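Local coordinates for protein iron aquisition yersiniabactin synthesis enzyme, YbtT (Escherichia coli, PDB 6BA9) that is a low-specificity type II thioesterase that maintains production of the metallophore yersiniabactin, probably by hydrolysing thioesters on the NRPS/PKS assembly line, at residues Gly117-Leu123 with Val206-Trp212. The protein carries 1 engineered substitution. Sequence-based numbering, arbitrary orientation.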
ATOM      1  N   GLY A 117       8.196  -0.803   1.354  1.00 12.91           N
ATOM      2  CA  GLY A 117       8.176  -1.431   2.658  1.00 12.38           C
ATOM      3  C   GLY A 117       7.411  -2.733   2.746  1.00 12.13           C
ATOM      4  O   GLY A 117       6.638  -2.931   3.699  1.00 12.74           O
ATOM      5  N   CYS A 118       7.648  -3.644   1.796  1.00 11.10           N
ATOM      6  CA  CYS A 118       6.914  -4.901   1.732  1.00 13.13           C
ATOM      7  C   CYS A 118       7.822  -5.980   1.177  1.00 13.02           C
ATOM      8  O   CYS A 118       8.530  -5.745   0.200  1.00 12.77           O
ATOM      9  CB  CYS A 118       5.713  -4.739   0.801  1.00 12.71           C
ATOM     10  SG  CYS A 118       4.559  -6.125   0.803  1.00 14.33           S
ATOM     11  N   HIS A 119       7.778  -7.159   1.796  1.00 12.80           N
ATOM     12  CA  HIS A 119       8.460  -8.316   1.237  1.00 13.23           C
ATOM     13  C   HIS A 119       7.790  -8.756  -0.066  1.00 14.46           C
ATOM     14  O   HIS A 119       6.599  -8.521  -0.311  1.00 12.78           O
ATOM     15  CB  HIS A 119       8.426  -9.478   2.229  1.00 13.99           C
ATOM     16  CG  HIS A 119       7.041  -9.907   2.563  1.00 13.88           C
ATOM     17  ND1 HIS A 119       6.252  -9.221   3.462  1.00 16.82           N
ATOM     18  CD2 HIS A 119       6.279 -10.912   2.080  1.00 13.12           C
ATOM     19  CE1 HIS A 119       5.064  -9.795   3.520  1.00 14.73           C
ATOM     20  NE2 HIS A 119       5.054 -10.829   2.701  1.00 15.14           N
ATOM     21  N   ALA A 120       8.563  -9.438  -0.903  1.00 13.31           N
ATOM     22  CA  ALA A 120       8.078  -9.874  -2.203  1.00 13.02           C
ATOM     23  C   ALA A 120       7.071 -11.026  -2.080  1.00 13.53           C
ATOM     24  O   ALA A 120       7.033 -11.721  -1.052  1.00 14.03           O
ATOM     25  CB  ALA A 120       9.261 -10.325  -3.034  1.00 13.51           C
ATOM     26  N   PRO A 121       6.246 -11.257  -3.119  1.00 12.93           N
ATOM     27  CA  PRO A 121       5.142 -12.232  -2.985  1.00 12.50           C
ATOM     28  C   PRO A 121       5.553 -13.695  -2.865  1.00 15.86           C
ATOM     29  O   PRO A 121       4.699 -14.497  -2.466  1.00 17.14           O
ATOM     30  CB  PRO A 121       4.288 -11.991  -4.237  1.00 12.94           C
ATOM     31  CG  PRO A 121       4.610 -10.581  -4.644  1.00 14.63           C
ATOM     32  CD  PRO A 121       6.068 -10.420  -4.319  1.00 14.43           C
ATOM     33  N   HIS A 122       6.798 -14.069  -3.161  1.00 15.39           N
ATOM     34  CA  HIS A 122       7.240 -15.435  -2.902  1.00 15.34           C
ATOM     35  C   HIS A 122       7.862 -15.597  -1.525  1.00 17.42           C
ATOM     36  O   HIS A 122       8.350 -16.693  -1.199  1.00 18.83           O
ATOM     37  CB  HIS A 122       8.223 -15.903  -3.983  1.00 17.02           C
ATOM     38  CG  HIS A 122       9.487 -15.112  -4.027  1.00 15.71           C
ATOM     39  ND1 HIS A 122       9.542 -13.831  -4.535  1.00 15.15           N
ATOM     40  CD2 HIS A 122      10.751 -15.419  -3.647  1.00 18.07           C
ATOM     41  CE1 HIS A 122      10.781 -13.383  -4.461  1.00 15.61           C
ATOM     42  NE2 HIS A 122      11.533 -14.324  -3.911  1.00 16.94           N
ATOM     43  N   LEU A 123       7.858 -14.550  -0.713  1.00 15.83           N
ATOM     44  CA  LEU A 123       8.399 -14.568   0.632  1.00 15.42           C
ATOM     45  C   LEU A 123       7.285 -14.389   1.659  1.00 15.20           C
ATOM     46  O   LEU A 123       6.124 -14.145   1.319  1.00 16.44           O
ATOM     47  CB  LEU A 123       9.447 -13.468   0.786  1.00 16.85           C
ATOM     48  CG  LEU A 123      10.615 -13.474  -0.209  1.00 17.48           C
ATOM     49  CD1 LEU A 123      11.520 -12.303   0.020  1.00 20.61           C
ATOM     50  CD2 LEU A 123      11.407 -14.777  -0.107  1.00 21.16           C
ATOM     51  N   VAL A 206      12.667  -6.462   0.344  1.00 12.85           N
ATOM     52  CA  VAL A 206      12.121  -5.602  -0.700  1.00 12.56           C
ATOM     53  C   VAL A 206      12.804  -5.854  -2.036  1.00 13.14           C
ATOM     54  O   VAL A 206      12.147  -5.912  -3.084  1.00 13.39           O
ATOM     55  CB  VAL A 206      12.200  -4.124  -0.271  1.00 13.98           C
ATOM     56  CG1 VAL A 206      11.654  -3.232  -1.350  1.00 14.39           C
ATOM     57  CG2 VAL A 206      11.447  -3.890   1.035  1.00 13.96           C
ATOM     58  N   ASP A 207      14.129  -6.050  -2.020  1.00 13.19           N
ATOM     59  CA  ASP A 207      14.881  -6.275  -3.247  1.00 14.34           C
ATOM     60  C   ASP A 207      14.370  -7.489  -4.014  1.00 13.76           C
ATOM     61  O   ASP A 207      14.473  -7.533  -5.250  1.00 14.34           O
ATOM     62  CB  ASP A 207      16.360  -6.473  -2.889  1.00 14.93           C
ATOM     63  CG  ASP A 207      17.240  -6.583  -4.112  1.00 15.23           C
ATOM     64  OD1 ASP A 207      17.298  -5.630  -4.902  1.00 15.45           O
ATOM     65  OD2 ASP A 207      17.875  -7.652  -4.259  1.00 17.24           O
ATOM     66  N   ALA A 208      13.853  -8.493  -3.303  1.00 13.46           N
ATOM     67  CA  ALA A 208      13.324  -9.701  -3.924  1.00 13.57           C
ATOM     68  C   ALA A 208      12.151  -9.435  -4.856  1.00 13.29           C
ATOM     69  O   ALA A 208      11.781 -10.316  -5.656  1.00 13.20           O
ATOM     70  CB  ALA A 208      12.939 -10.681  -2.831  1.00 15.54           C
ATOM     71  N   TRP A 209      11.566  -8.242  -4.804  1.00 13.49           N
ATOM     72  CA  TRP A 209      10.528  -7.912  -5.775  1.00 12.83           C
ATOM     73  C   TRP A 209      11.048  -7.896  -7.206  1.00 15.12           C
ATOM     74  O   TRP A 209      10.249  -7.964  -8.149  1.00 13.40           O
ATOM     75  CB  TRP A 209       9.916  -6.559  -5.454  1.00 12.78           C
ATOM     76  CG  TRP A 209       8.804  -6.568  -4.416  1.00 11.62           C
ATOM     77  CD1 TRP A 209       8.924  -6.313  -3.089  1.00 10.95           C
ATOM     78  CD2 TRP A 209       7.416  -6.804  -4.654  1.00 11.96           C
ATOM     79  NE1 TRP A 209       7.699  -6.388  -2.473  1.00 13.08           N
ATOM     80  CE2 TRP A 209       6.752  -6.684  -3.418  1.00 13.26           C
ATOM     81  CE3 TRP A 209       6.677  -7.116  -5.789  1.00 12.93           C
ATOM     82  CZ2 TRP A 209       5.375  -6.865  -3.291  1.00 12.83           C
ATOM     83  CZ3 TRP A 209       5.311  -7.293  -5.659  1.00 14.14           C
ATOM     84  CH2 TRP A 209       4.681  -7.162  -4.419  1.00 13.62           C
ATOM     85  N   ARG A 210      12.362  -7.805  -7.399  1.00 13.26           N
ATOM     86  CA  ARG A 210      12.889  -7.801  -8.754  1.00 14.45           C
ATOM     87  C   ARG A 210      12.594  -9.103  -9.480  1.00 12.80           C
ATOM     88  O   ARG A 210      12.666  -9.127 -10.712  1.00 15.13           O
ATOM     89  CB  ARG A 210      14.389  -7.484  -8.746  1.00 14.33           C
ATOM     90  CG  ARG A 210      14.710  -6.058  -8.280  1.00 15.12           C
ATOM     91  CD  ARG A 210      16.203  -5.701  -8.384  1.00 15.72           C
ATOM     92  NE  ARG A 210      16.999  -6.563  -7.523  1.00 15.72           N
ATOM     93  CZ  ARG A 210      17.682  -7.634  -7.921  1.00 15.98           C
ATOM     94  NH1 ARG A 210      17.702  -7.965  -9.201  1.00 15.84           N
ATOM     95  NH2 ARG A 210      18.330  -8.357  -7.020  1.00 15.88           N
ATOM     96  N   GLN A 211      12.219 -10.162  -8.768  1.00 13.52           N
ATOM     97  CA  GLN A 211      11.817 -11.406  -9.414  1.00 12.27           C
ATOM     98  C   GLN A 211      10.514 -11.249 -10.184  1.00 15.63           C
ATOM     99  O   GLN A 211      10.231 -12.049 -11.088  1.00 14.85           O
ATOM    100  CB  GLN A 211      11.633 -12.517  -8.378  1.00 15.50           C
ATOM    101  CG  GLN A 211      12.878 -12.899  -7.575  1.00 13.60           C
ATOM    102  CD  GLN A 211      13.829 -13.737  -8.373  1.00 14.90           C
ATOM    103  OE1 GLN A 211      13.429 -14.394  -9.331  1.00 18.28           O
ATOM    104  NE2 GLN A 211      15.090 -13.725  -7.986  1.00 15.70           N
ATOM    105  N   TRP A 212       9.723 -10.225  -9.857  1.00 13.34           N
ATOM    106  CA  TRP A 212       8.351 -10.076 -10.338  1.00 13.93           C
ATOM    107  C   TRP A 212       8.166  -8.920 -11.314  1.00 13.48           C
ATOM    108  O   TRP A 212       7.057  -8.727 -11.833  1.00 14.75           O
ATOM    109  CB  TRP A 212       7.436  -9.852  -9.118  1.00 13.04           C
ATOM    110  CG  TRP A 212       7.379 -10.997  -8.193  1.00 12.68           C
ATOM    111  CD1 TRP A 212       8.250 -11.292  -7.186  1.00 13.25           C
ATOM    112  CD2 TRP A 212       6.399 -12.038  -8.189  1.00 13.55           C
ATOM    113  NE1 TRP A 212       7.861 -12.448  -6.549  1.00 13.34           N
ATOM    114  CE2 TRP A 212       6.733 -12.929  -7.157  1.00 14.77           C
ATOM    115  CE3 TRP A 212       5.268 -12.303  -8.969  1.00 15.43           C
ATOM    116  CZ2 TRP A 212       5.973 -14.049  -6.870  1.00 14.46           C
ATOM    117  CZ3 TRP A 212       4.523 -13.415  -8.682  1.00 15.26           C
ATOM    118  CH2 TRP A 212       4.874 -14.279  -7.644  1.00 15.75           C
TER
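Ala-120 and Trp-209 bring the two backbones to 4.8 Å between CA atoms, where the extended chain from Cys-118 passes into a type I turn, Ala-120 to Leu-123, laid against the 3-10 segment 208-211. Trp-209 carries the first half of the contact. Its NE1 donates to the carbonyl O of Cys-118 at 2.9 Å; the acceptor lies in the indole plane, but the nitrogen sits well above the carbonyl plane and the N-H is bent to 140°. In this setting one face of the indole receives Ala-120 CA over the five-membered ring and Pro-121 CD over the six-membered ring, 3.4 Å from CD to the ring centroid. The same CD also lies over a face of Trp-212, 3.7 Å from its five-membered ring centroid, which wedges the proline between two indoles through CH-pi contacts. Beside it, Trp-212 NE1 gives a nearly straight bond (167°) to His-122 ND1 at 3.0 Å, so ND1 is the acceptor there and carries no proton. A chi1 of 63°, placing CG between backbone N and carbonyl carbon, swings the imidazole out to this indole edge, with CE1 facing the carbonyl O of Ala-208. Ala-208 CB touches both Ala-120 CB and Leu-123 CD1, 3.6 Å from Leu-123 CD1. Outside the two segments, Phe-97 of helix 91-105 meets Trp-209 edge-to-face, and the ring of Tyr-177 meets that of Trp-212 at about 45°. Packing and two indole N-H bonds thus join the loop leaving parallel strand 112-116 to the helical segment after the neighbouring strand, 190-195, in the alpha/beta-hydrolase fold.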